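Nucleoporin NUP170 (Chaetomium thermophilum, PDB 5HAX) is a nucleoporin of the nuclear pore complex, probably acting as a scaffold component, and combines a beta propeller with a helical domain. Local coordinates at residues G316-L321 with L423-Q428; F474-N479 with H483-R488; R488-I493 with I526-A531; I620-L625 with F688-F693. All coordinates share one frame; numbering follows the deposited sequence.

Overall arrangement
Followed from the N terminus, the chain first supplies strands that later sheets take up, then builds the beta propeller blade by blade. Contact 1 (316-321 with 423-428) closes a loop of about 100 residues and ties two successive blades together. Contact 2 (474-479 with 483-488) closes only a tight hairpin, within the sheet that also takes in strand 50-57. R488 belongs to both contact 2 and contact 3, where the chain leaves strand 481-487 for helix 490-501 and packs it on helix 522-533, closing about 32 residues, mostly helix. Contact 4, about 28 Å from contact 3 between centres, closes about 62 residues and joins two later helices. All four follow in series; none nests in or crosses another.

Contact 1: residues G316-L321 with L423-Q428; sequences GCRLFL and LKYFEQ
R318 reaches from strand 318-321 toward E427, which comes from the opposite direction at the start of the other strand. The arginine chain bends at chi3 (-82°), and the guanidinium meets the glutamate end-on, one terminal nitrogen to each carboxylate oxygen. R318 NH2 donates to E427 OE1 over 2.9 Å, almost straight (173°) and in the guanidinium plane. R318 NH1 reaches the syn lone pair of E427 OE2 at 2.8 Å by a more bent path. With the two planes 46° apart, the salt bridge is twisted rather than flat. R318 NH2 also donates to a water 3.2 Å from it, and that water donates in turn to Y425 OH, 2.8 Å from its oxygen; the water thus joins two groups badly angled for a direct bond.

Two residues along the strand, F320 carries the apolar half of the contact. F320 CZ lies 4.0 Å from Y425 CE2, the side chains crossing at about a right angle. Tyrosine suits this place because its ring packs against phenylalanine while its hydroxyl joins the polar network.

K348 on strand 341-348 forms a second salt bridge with E427 OE2 and a cation-pi contact with Y425, and S407 bonds E427 OE1. A buried carboxylate held between two cations would be expected to stay ionised, and the charge pairing fastens one propeller blade to the next.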
# COMPACT_ATOMS: atom_id res chain seq x y z
N GLY A 316 -17.66 -8.23 -13.48
CA GLY A 316 -16.55 -7.30 -13.46
C GLY A 316 -16.88 -5.90 -12.99
O GLY A 316 -16.03 -5.01 -13.14
N CYS A 317 -18.07 -5.68 -12.44
CA CYS A 317 -18.43 -4.37 -11.93
C CYS A 317 -17.91 -4.21 -10.51
O CYS A 317 -18.06 -5.11 -9.68
CB CYS A 317 -19.95 -4.18 -11.95
SG CYS A 317 -20.68 -4.24 -13.60
N ARG A 318 -17.30 -3.06 -10.24
CA ARG A 318 -16.84 -2.71 -8.90
C ARG A 318 -17.90 -1.82 -8.26
O ARG A 318 -18.12 -0.68 -8.70
CB ARG A 318 -15.48 -2.01 -8.95
CG ARG A 318 -14.30 -2.96 -9.07
CD ARG A 318 -13.00 -2.21 -9.33
NE ARG A 318 -12.84 -1.88 -10.75
CZ ARG A 318 -11.92 -1.04 -11.22
NH1 ARG A 318 -11.84 -0.81 -12.52
NH2 ARG A 318 -11.07 -0.45 -10.39
N LEU A 319 -18.57 -2.34 -7.23
CA LEU A 319 -19.60 -1.63 -6.49
C LEU A 319 -18.97 -1.00 -5.26
O LEU A 319 -18.41 -1.71 -4.41
CB LEU A 319 -20.73 -2.57 -6.09
CG LEU A 319 -21.23 -3.57 -7.14
CD1 LEU A 319 -22.29 -4.47 -6.53
CD2 LEU A 319 -21.76 -2.85 -8.36
N PHE A 320 -19.06 0.32 -5.14
CA PHE A 320 -18.50 1.05 -4.01
C PHE A 320 -19.64 1.49 -3.09
O PHE A 320 -20.52 2.25 -3.50
CB PHE A 320 -17.69 2.26 -4.49
CG PHE A 320 -16.40 1.88 -5.15
CD1 PHE A 320 -15.23 1.81 -4.41
CD2 PHE A 320 -16.36 1.57 -6.50
CE1 PHE A 320 -14.04 1.45 -5.01
CE2 PHE A 320 -15.17 1.21 -7.10
CZ PHE A 320 -14.01 1.15 -6.36
N LEU A 321 -19.61 1.00 -1.85
CA LEU A 321 -20.69 1.21 -0.90
C LEU A 321 -20.24 2.12 0.23
O LEU A 321 -19.15 1.96 0.78
CB LEU A 321 -21.17 -0.11 -0.30
CG LEU A 321 -21.74 -1.10 -1.32
CD1 LEU A 321 -20.72 -2.20 -1.58
CD2 LEU A 321 -23.05 -1.69 -0.83
N LEU A 423 -13.90 16.00 -11.36
CA LEU A 423 -13.14 14.83 -10.95
C LEU A 423 -13.89 13.55 -11.29
O LEU A 423 -15.07 13.40 -10.98
CB LEU A 423 -12.87 14.88 -9.45
CG LEU A 423 -11.71 15.77 -9.00
CD1 LEU A 423 -11.74 15.95 -7.49
CD2 LEU A 423 -10.38 15.19 -9.45
N LYS A 424 -13.19 12.61 -11.93
CA LYS A 424 -13.71 11.28 -12.22
C LYS A 424 -12.65 10.25 -11.86
O LYS A 424 -11.47 10.56 -11.71
CB LYS A 424 -14.11 11.13 -13.69
CG LYS A 424 -15.07 12.20 -14.19
CD LYS A 424 -15.64 11.82 -15.55
CE LYS A 424 -16.18 13.02 -16.29
NZ LYS A 424 -15.39 13.30 -17.53
N TYR A 425 -13.10 9.00 -11.74
CA TYR A 425 -12.23 7.88 -11.38
C TYR A 425 -11.45 7.41 -12.61
O TYR A 425 -11.66 6.33 -13.16
CB TYR A 425 -13.05 6.75 -10.77
CG TYR A 425 -12.26 5.59 -10.20
CD1 TYR A 425 -10.87 5.61 -10.14
CD2 TYR A 425 -12.92 4.46 -9.71
CE1 TYR A 425 -10.16 4.54 -9.62
CE2 TYR A 425 -12.21 3.39 -9.19
CZ TYR A 425 -10.84 3.43 -9.15
OH TYR A 425 -10.14 2.37 -8.63
N PHE A 426 -10.53 8.26 -13.05
CA PHE A 426 -9.64 7.90 -14.14
C PHE A 426 -8.71 6.76 -13.71
O PHE A 426 -8.27 6.71 -12.57
CB PHE A 426 -8.81 9.11 -14.58
CG PHE A 426 -9.63 10.30 -14.98
CD1 PHE A 426 -10.34 10.31 -16.17
CD2 PHE A 426 -9.68 11.43 -14.17
CE1 PHE A 426 -11.10 11.41 -16.54
CE2 PHE A 426 -10.43 12.53 -14.54
CZ PHE A 426 -11.14 12.52 -15.72
N GLU A 427 -8.43 5.85 -14.65
CA GLU A 427 -7.60 4.69 -14.36
C GLU A 427 -6.65 4.40 -15.51
O GLU A 427 -6.96 4.67 -16.68
CB GLU A 427 -8.44 3.44 -14.08
CG GLU A 427 -9.05 3.37 -12.69
CD GLU A 427 -9.70 2.03 -12.40
OE1 GLU A 427 -9.12 1.24 -11.62
OE2 GLU A 427 -10.79 1.76 -12.95
N GLN A 428 -5.49 3.84 -15.17
CA GLN A 428 -4.58 3.22 -16.11
C GLN A 428 -4.66 1.71 -15.92
O GLN A 428 -4.57 1.23 -14.79
CB GLN A 428 -3.14 3.70 -15.88
CG GLN A 428 -2.90 5.18 -16.17
CD GLN A 428 -2.79 5.49 -17.65
OE1 GLN A 428 -2.22 4.71 -18.41
NE2 GLN A 428 -3.34 6.62 -18.05
O HOH W 1 -10.33 -0.15 -7.33

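Contact 2: residues F474-N479 with H483-R488; sequences FAVLTN and HIVRRR
V476 and V485 both hold CG1 anti to the backbone N (chi1 180° and -179°), which sets each CG2 beside its own N, and the two CG2 methyls meet obliquely at 3.8 Å across the strands. H483 has CG beside its backbone N (chi1 -52°), and its ring comes edge-on to T478: H483 CD2 lies 3.7 Å from T478 CG2. The hydroxyl of T478 is engaged elsewhere, with N438, T480 and G481.

The backbones run antiparallel. In the hydrogen-bonded pair V476 and H483, V476 N donates to H483 O at 2.7 Å and H483 N returns a bond to V476 O at 2.9 Å. F474 and V485 are joined in the same reciprocal way, F474 N lying 2.7 Å from V485 O. Between them A475 and I484 form a non-hydrogen-bonded pair on the other face, where A475 CB meets I484 CD1 at 4.3 Å. The F474 ring brings its edge to V485 O and meets the rings of F386 and F392 as well.

This is a beta hairpin within a four-stranded antiparallel propeller blade. Strand 50-57, from much earlier in the chain, lies beside strand 481-487, as in the Velcro closure of beta propellers.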
# COMPACT_ATOMS: atom_id res chain seq x y z
N PHE A 474 3.35 -7.25 -5.46
CA PHE A 474 2.24 -8.15 -5.16
C PHE A 474 2.61 -9.56 -5.60
O PHE A 474 3.06 -9.76 -6.74
CB PHE A 474 0.96 -7.69 -5.86
CG PHE A 474 0.69 -6.23 -5.69
CD1 PHE A 474 -0.12 -5.77 -4.66
CD2 PHE A 474 1.26 -5.30 -6.55
CE1 PHE A 474 -0.36 -4.42 -4.49
CE2 PHE A 474 1.02 -3.95 -6.38
CZ PHE A 474 0.21 -3.51 -5.36
N ALA A 475 2.42 -10.52 -4.70
CA ALA A 475 2.69 -11.92 -4.99
C ALA A 475 1.41 -12.58 -5.50
O ALA A 475 0.41 -12.63 -4.78
CB ALA A 475 3.20 -12.63 -3.74
N VAL A 476 1.46 -13.09 -6.73
CA VAL A 476 0.33 -13.76 -7.36
C VAL A 476 0.61 -15.26 -7.26
O VAL A 476 1.44 -15.79 -8.00
CB VAL A 476 0.14 -13.31 -8.81
CG1 VAL A 476 -1.05 -14.04 -9.44
CG2 VAL A 476 -0.06 -11.81 -8.88
N LEU A 477 -0.10 -15.94 -6.36
CA LEU A 477 0.07 -17.38 -6.19
C LEU A 477 -0.81 -18.12 -7.20
O LEU A 477 -2.02 -17.89 -7.26
CB LEU A 477 -0.30 -17.79 -4.77
CG LEU A 477 -0.33 -19.30 -4.48
CD1 LEU A 477 1.06 -19.90 -4.57
CD2 LEU A 477 -0.95 -19.56 -3.11
N THR A 478 -0.19 -19.00 -7.97
CA THR A 478 -0.89 -19.92 -8.86
C THR A 478 -0.59 -21.35 -8.43
O THR A 478 0.15 -21.60 -7.47
CB THR A 478 -0.48 -19.71 -10.32
OG1 THR A 478 0.84 -20.21 -10.53
CG2 THR A 478 -0.54 -18.24 -10.70
N ASN A 479 -1.18 -22.30 -9.15
CA ASN A 479 -0.95 -23.71 -8.89
C ASN A 479 0.41 -24.18 -9.37
O ASN A 479 0.76 -25.35 -9.15
CB ASN A 479 -2.05 -24.56 -9.54
CG ASN A 479 -2.13 -24.35 -11.04
OD1 ASN A 479 -1.84 -23.26 -11.54
ND2 ASN A 479 -2.53 -25.39 -11.76
N HIS A 483 4.19 -15.43 -8.83
CA HIS A 483 4.64 -14.36 -9.71
C HIS A 483 4.64 -13.03 -8.96
O HIS A 483 3.68 -12.72 -8.23
CB HIS A 483 3.72 -14.25 -10.94
CG HIS A 483 3.52 -15.55 -11.66
ND1 HIS A 483 4.23 -15.89 -12.79
CD2 HIS A 483 2.68 -16.58 -11.41
CE1 HIS A 483 3.84 -17.09 -13.20
NE2 HIS A 483 2.90 -17.53 -12.38
N ILE A 484 5.70 -12.26 -9.12
CA ILE A 484 5.84 -10.95 -8.48
C ILE A 484 5.45 -9.88 -9.48
O ILE A 484 6.03 -9.79 -10.57
CB ILE A 484 7.27 -10.72 -7.96
CG1 ILE A 484 7.72 -11.87 -7.06
CG2 ILE A 484 7.33 -9.40 -7.21
CD1 ILE A 484 6.88 -12.06 -5.80
N VAL A 485 4.45 -9.07 -9.12
CA VAL A 485 3.99 -7.95 -9.93
C VAL A 485 4.34 -6.67 -9.18
O VAL A 485 4.10 -6.57 -7.97
CB VAL A 485 2.48 -8.04 -10.20
CG1 VAL A 485 2.02 -6.86 -11.06
CG2 VAL A 485 2.13 -9.36 -10.86
N ARG A 486 4.90 -5.70 -9.89
CA ARG A 486 5.38 -4.46 -9.30
C ARG A 486 4.66 -3.27 -9.92
O ARG A 486 4.50 -3.20 -11.14
CB ARG A 486 6.90 -4.31 -9.49
CG ARG A 486 7.47 -3.00 -8.96
CD ARG A 486 8.97 -2.91 -9.20
NE ARG A 486 9.70 -3.95 -8.48
CZ ARG A 486 10.89 -4.43 -8.83
NH1 ARG A 486 11.50 -3.96 -9.92
NH2 ARG A 486 11.47 -5.37 -8.11
N ARG A 487 4.22 -2.35 -9.07
CA ARG A 487 3.66 -1.08 -9.53
C ARG A 487 4.77 -0.19 -10.07
O ARG A 487 5.84 -0.08 -9.48
CB ARG A 487 2.94 -0.39 -8.36
CG ARG A 487 2.49 1.04 -8.62
CD ARG A 487 1.48 1.13 -9.73
NE ARG A 487 0.89 2.46 -9.82
CZ ARG A 487 0.48 3.04 -10.95
NH1 ARG A 487 0.58 2.40 -12.11
NH2 ARG A 487 -0.04 4.26 -10.91
N ARG A 488 4.50 0.44 -11.21
CA ARG A 488 5.46 1.34 -11.84
C ARG A 488 5.08 2.79 -11.56
O ARG A 488 3.91 3.17 -11.68
CB ARG A 488 5.52 1.10 -13.35
CG ARG A 488 6.25 -0.18 -13.69
CD ARG A 488 6.18 -0.53 -15.16
NE ARG A 488 7.22 0.15 -15.94
CZ ARG A 488 7.80 -0.37 -17.02
NH1 ARG A 488 8.73 0.33 -17.66
NH2 ARG A 488 7.46 -1.57 -17.46

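Contact 3: residues R488-I493 with I526-A531; sequences RRLVDI and IAAALA
A528 is the first residue of helix 526-531 to meet the other segment, and it touches two residues there. A528 CB lies 3.9 Å from L490 CG and equally near L490 CD2, so the leucine rests its branch point on the alanine. L490 has CG anti to the backbone N (chi1 169°), lying toward helix 522-533 and A528. V491 comes alongside, its CG1 4.2 Å from A528 CA. With only a methyl at A528, the backbones approach closely, the CA atoms of V491 and A528 being 5.3 Å apart.

One turn on, A531 offers its CB to the same V491 CG1 at 3.8 Å. The other valine methyl, CG2, sits over the centre of the R489 guanidinium, 3.7 Å above its plane. D492 holds that guanidinium from the side, R489 NE bonding D492 OD2 at 2.8 Å and R489 NH1 bonding D492 OD1. D492 OD2 also accepts from the backbone N of R489, the N-cap residue, which steadies the first turn.

The contact lies where the chain passes from the last propeller strand, 481-487, into the helices. F516 and Y520 of helix 506-520 cover L490, while Y594 of helix 586-599 packs on A531.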
# COMPACT_ATOMS: atom_id res chain seq x y z
N ARG A 488 4.50 0.44 -11.21
CA ARG A 488 5.46 1.34 -11.84
C ARG A 488 5.08 2.79 -11.56
O ARG A 488 3.91 3.17 -11.68
CB ARG A 488 5.52 1.10 -13.35
CG ARG A 488 6.25 -0.18 -13.69
CD ARG A 488 6.18 -0.53 -15.16
NE ARG A 488 7.22 0.15 -15.94
CZ ARG A 488 7.80 -0.37 -17.02
NH1 ARG A 488 8.73 0.33 -17.66
NH2 ARG A 488 7.46 -1.57 -17.46
N ARG A 489 6.07 3.58 -11.15
CA ARG A 489 5.91 4.99 -10.87
C ARG A 489 6.09 5.82 -12.14
O ARG A 489 6.52 5.32 -13.19
CB ARG A 489 6.92 5.45 -9.82
CG ARG A 489 6.93 4.63 -8.53
CD ARG A 489 8.23 4.84 -7.76
NE ARG A 489 9.39 4.33 -8.50
CZ ARG A 489 10.65 4.56 -8.17
NH1 ARG A 489 11.63 4.05 -8.91
NH2 ARG A 489 10.95 5.29 -7.11
N LEU A 490 5.76 7.10 -12.04
CA LEU A 490 5.99 8.02 -13.15
C LEU A 490 7.46 8.01 -13.59
O LEU A 490 7.76 7.93 -14.78
CB LEU A 490 5.56 9.43 -12.75
CG LEU A 490 5.96 10.56 -13.71
CD1 LEU A 490 5.42 10.32 -15.11
CD2 LEU A 490 5.49 11.91 -13.17
N VAL A 491 8.38 8.07 -12.62
CA VAL A 491 9.80 8.10 -12.97
C VAL A 491 10.22 6.81 -13.66
O VAL A 491 11.10 6.82 -14.53
CB VAL A 491 10.67 8.36 -11.71
CG1 VAL A 491 10.45 9.78 -11.20
CG2 VAL A 491 10.38 7.33 -10.62
N ASP A 492 9.61 5.68 -13.29
CA ASP A 492 9.88 4.43 -13.98
C ASP A 492 9.39 4.49 -15.43
O ASP A 492 10.10 4.06 -16.35
CB ASP A 492 9.23 3.26 -13.25
CG ASP A 492 9.69 3.14 -11.81
OD1 ASP A 492 10.91 3.18 -11.56
OD2 ASP A 492 8.81 3.02 -10.93
N ILE A 493 8.18 5.01 -15.64
CA ILE A 493 7.64 5.14 -16.99
C ILE A 493 8.46 6.14 -17.79
O ILE A 493 8.82 5.90 -18.94
CB ILE A 493 6.16 5.55 -16.93
CG1 ILE A 493 5.33 4.45 -16.25
CG2 ILE A 493 5.62 5.84 -18.33
CD1 ILE A 493 3.93 4.90 -15.88
N ILE A 526 8.56 17.65 -15.77
CA ILE A 526 9.93 18.14 -15.63
C ILE A 526 10.53 17.66 -14.32
O ILE A 526 11.74 17.43 -14.23
CB ILE A 526 9.94 19.68 -15.73
CG1 ILE A 526 9.45 20.13 -17.12
CG2 ILE A 526 11.33 20.24 -15.45
CD1 ILE A 526 10.34 19.69 -18.27
N ALA A 527 9.71 17.50 -13.28
CA ALA A 527 10.20 16.94 -12.02
C ALA A 527 10.64 15.49 -12.20
O ALA A 527 11.62 15.06 -11.59
CB ALA A 527 9.13 17.06 -10.94
N ALA A 528 9.92 14.73 -13.02
CA ALA A 528 10.33 13.37 -13.32
C ALA A 528 11.65 13.34 -14.07
O ALA A 528 12.52 12.52 -13.79
CB ALA A 528 9.24 12.65 -14.12
N ALA A 529 11.82 14.25 -15.04
CA ALA A 529 13.08 14.33 -15.77
C ALA A 529 14.23 14.65 -14.82
O ALA A 529 15.29 14.03 -14.87
CB ALA A 529 12.98 15.39 -16.87
N LEU A 530 14.02 15.63 -13.93
CA LEU A 530 15.03 15.95 -12.93
C LEU A 530 15.38 14.73 -12.09
O LEU A 530 16.56 14.44 -11.85
CB LEU A 530 14.54 17.09 -12.04
CG LEU A 530 15.43 17.47 -10.86
CD1 LEU A 530 16.80 17.91 -11.34
CD2 LEU A 530 14.77 18.56 -10.03
N ALA A 531 14.36 13.99 -11.64
CA ALA A 531 14.60 12.81 -10.82
C ALA A 531 15.40 11.76 -11.59
O ALA A 531 16.39 11.23 -11.08
CB ALA A 531 13.27 12.22 -10.35

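Contact 4: residues I620-L625 with F688-F693; sequences IPTSKL and FVLMLF
L625 and V689 face each other with their side chains crossing at about a right angle. L625 keeps CG beside its backbone N (chi1 -69°) and carries CD1 anti to CA (chi2 167°), so this methyl is thrust forward from the helix. L625 CD1 comes within 4.1 Å of V689 CG1, the branch that lies anti to the valine's backbone N (chi1 174°). The same L625 CD1 also approaches L690 CD2, at 4.3 Å, and thus settles against two consecutive residues.

Both helices belong to the non-repetitive nucleoporin C-terminal family region, and the contact joins the first turn of helix 622-640 to the last turns of the long helix 663-694. P621 is the N-cap residue of the former: proline suits a helix start, and its carbonyl O accepts from L625 N.

At the exposed edge of the contact T622 meets L690 through carbon alone, T622 CB lying 4.1 Å from L690 CD2. L690 starts off to one side of the facing helix, but its CD2 comes back nearer to it. Threonine is apt here, able to offer carbon while still carrying a hydroxyl. Y717 of helix 717-722 packs against both L625 and V689.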
# COMPACT_ATOMS: atom_id res chain seq x y z
N ILE A 620 13.46 10.23 13.54
CA ILE A 620 13.69 9.60 12.24
C ILE A 620 14.84 8.62 12.38
O ILE A 620 15.90 9.01 12.90
CB ILE A 620 13.99 10.65 11.15
CG1 ILE A 620 12.92 11.75 11.15
CG2 ILE A 620 14.09 9.97 9.79
CD1 ILE A 620 11.51 11.26 10.87
N PRO A 621 14.70 7.37 11.94
CA PRO A 621 15.83 6.44 11.98
C PRO A 621 17.03 6.97 11.21
O PRO A 621 16.89 7.64 10.18
CB PRO A 621 15.27 5.16 11.35
CG PRO A 621 13.95 5.53 10.75
CD PRO A 621 13.46 6.70 11.52
N THR A 622 18.23 6.67 11.72
CA THR A 622 19.45 7.18 11.12
C THR A 622 19.59 6.73 9.67
O THR A 622 20.02 7.51 8.81
CB THR A 622 20.67 6.73 11.93
OG1 THR A 622 20.73 5.29 11.92
CG2 THR A 622 20.58 7.22 13.37
N SER A 623 19.25 5.48 9.38
CA SER A 623 19.36 4.97 8.02
C SER A 623 18.51 5.78 7.05
O SER A 623 18.90 5.97 5.89
CB SER A 623 18.95 3.50 7.98
OG SER A 623 17.59 3.34 8.36
N LYS A 624 17.36 6.26 7.51
CA LYS A 624 16.52 7.09 6.65
C LYS A 624 17.14 8.47 6.43
O LYS A 624 17.06 9.03 5.34
CB LYS A 624 15.13 7.23 7.26
CG LYS A 624 14.12 7.94 6.38
CD LYS A 624 13.76 7.11 5.16
CE LYS A 624 12.79 7.86 4.25
NZ LYS A 624 11.82 6.94 3.61
N LEU A 625 17.78 9.02 7.47
CA LEU A 625 18.44 10.31 7.32
C LEU A 625 19.59 10.24 6.33
O LEU A 625 19.85 11.22 5.62
CB LEU A 625 18.94 10.80 8.68
CG LEU A 625 17.85 11.20 9.68
CD1 LEU A 625 18.44 11.36 11.08
CD2 LEU A 625 17.16 12.48 9.24
N PHE A 688 24.41 17.35 11.27
CA PHE A 688 24.43 17.74 12.67
C PHE A 688 23.66 16.75 13.53
O PHE A 688 24.11 16.39 14.63
CB PHE A 688 23.85 19.14 12.83
CG PHE A 688 23.45 19.47 14.24
CD1 PHE A 688 22.12 19.45 14.62
CD2 PHE A 688 24.41 19.78 15.19
CE1 PHE A 688 21.75 19.74 15.91
CE2 PHE A 688 24.05 20.08 16.48
CZ PHE A 688 22.72 20.06 16.85
N VAL A 689 22.49 16.30 13.06
CA VAL A 689 21.70 15.35 13.84
C VAL A 689 22.43 14.02 13.96
O VAL A 689 22.41 13.38 15.01
CB VAL A 689 20.30 15.18 13.20
CG1 VAL A 689 19.52 14.08 13.91
CG2 VAL A 689 19.53 16.49 13.25
N LEU A 690 23.07 13.57 12.87
CA LEU A 690 23.82 12.32 12.91
C LEU A 690 24.99 12.42 13.88
O LEU A 690 25.24 11.50 14.67
CB LEU A 690 24.30 11.95 11.51
CG LEU A 690 23.21 11.56 10.51
CD1 LEU A 690 23.80 11.44 9.11
CD2 LEU A 690 22.55 10.26 10.92
N MET A 691 25.73 13.53 13.81
CA MET A 691 26.80 13.77 14.78
C MET A 691 26.28 13.71 16.20
O MET A 691 26.91 13.12 17.08
CB MET A 691 27.43 15.14 14.50
CG MET A 691 28.47 15.59 15.52
SD MET A 691 27.81 16.24 17.07
CE MET A 691 26.94 17.70 16.53
N LEU A 692 25.11 14.32 16.44
CA LEU A 692 24.57 14.42 17.79
C LEU A 692 24.36 13.04 18.40
O LEU A 692 24.79 12.77 19.53
CB LEU A 692 23.26 15.20 17.75
CG LEU A 692 22.59 15.54 19.08
CD1 LEU A 692 23.49 16.41 19.94
CD2 LEU A 692 21.26 16.23 18.81
N PHE A 693 23.69 12.14 17.67
CA PHE A 693 23.36 10.82 18.19
C PHE A 693 24.51 9.83 18.10
O PHE A 693 24.38 8.72 18.62
CB PHE A 693 22.14 10.27 17.47
CG PHE A 693 20.85 10.88 17.92
CD1 PHE A 693 20.30 11.96 17.25
CD2 PHE A 693 20.20 10.38 19.04
CE1 PHE A 693 19.12 12.53 17.68
CE2 PHE A 693 19.01 10.94 19.47
CZ PHE A 693 18.47 12.02 18.79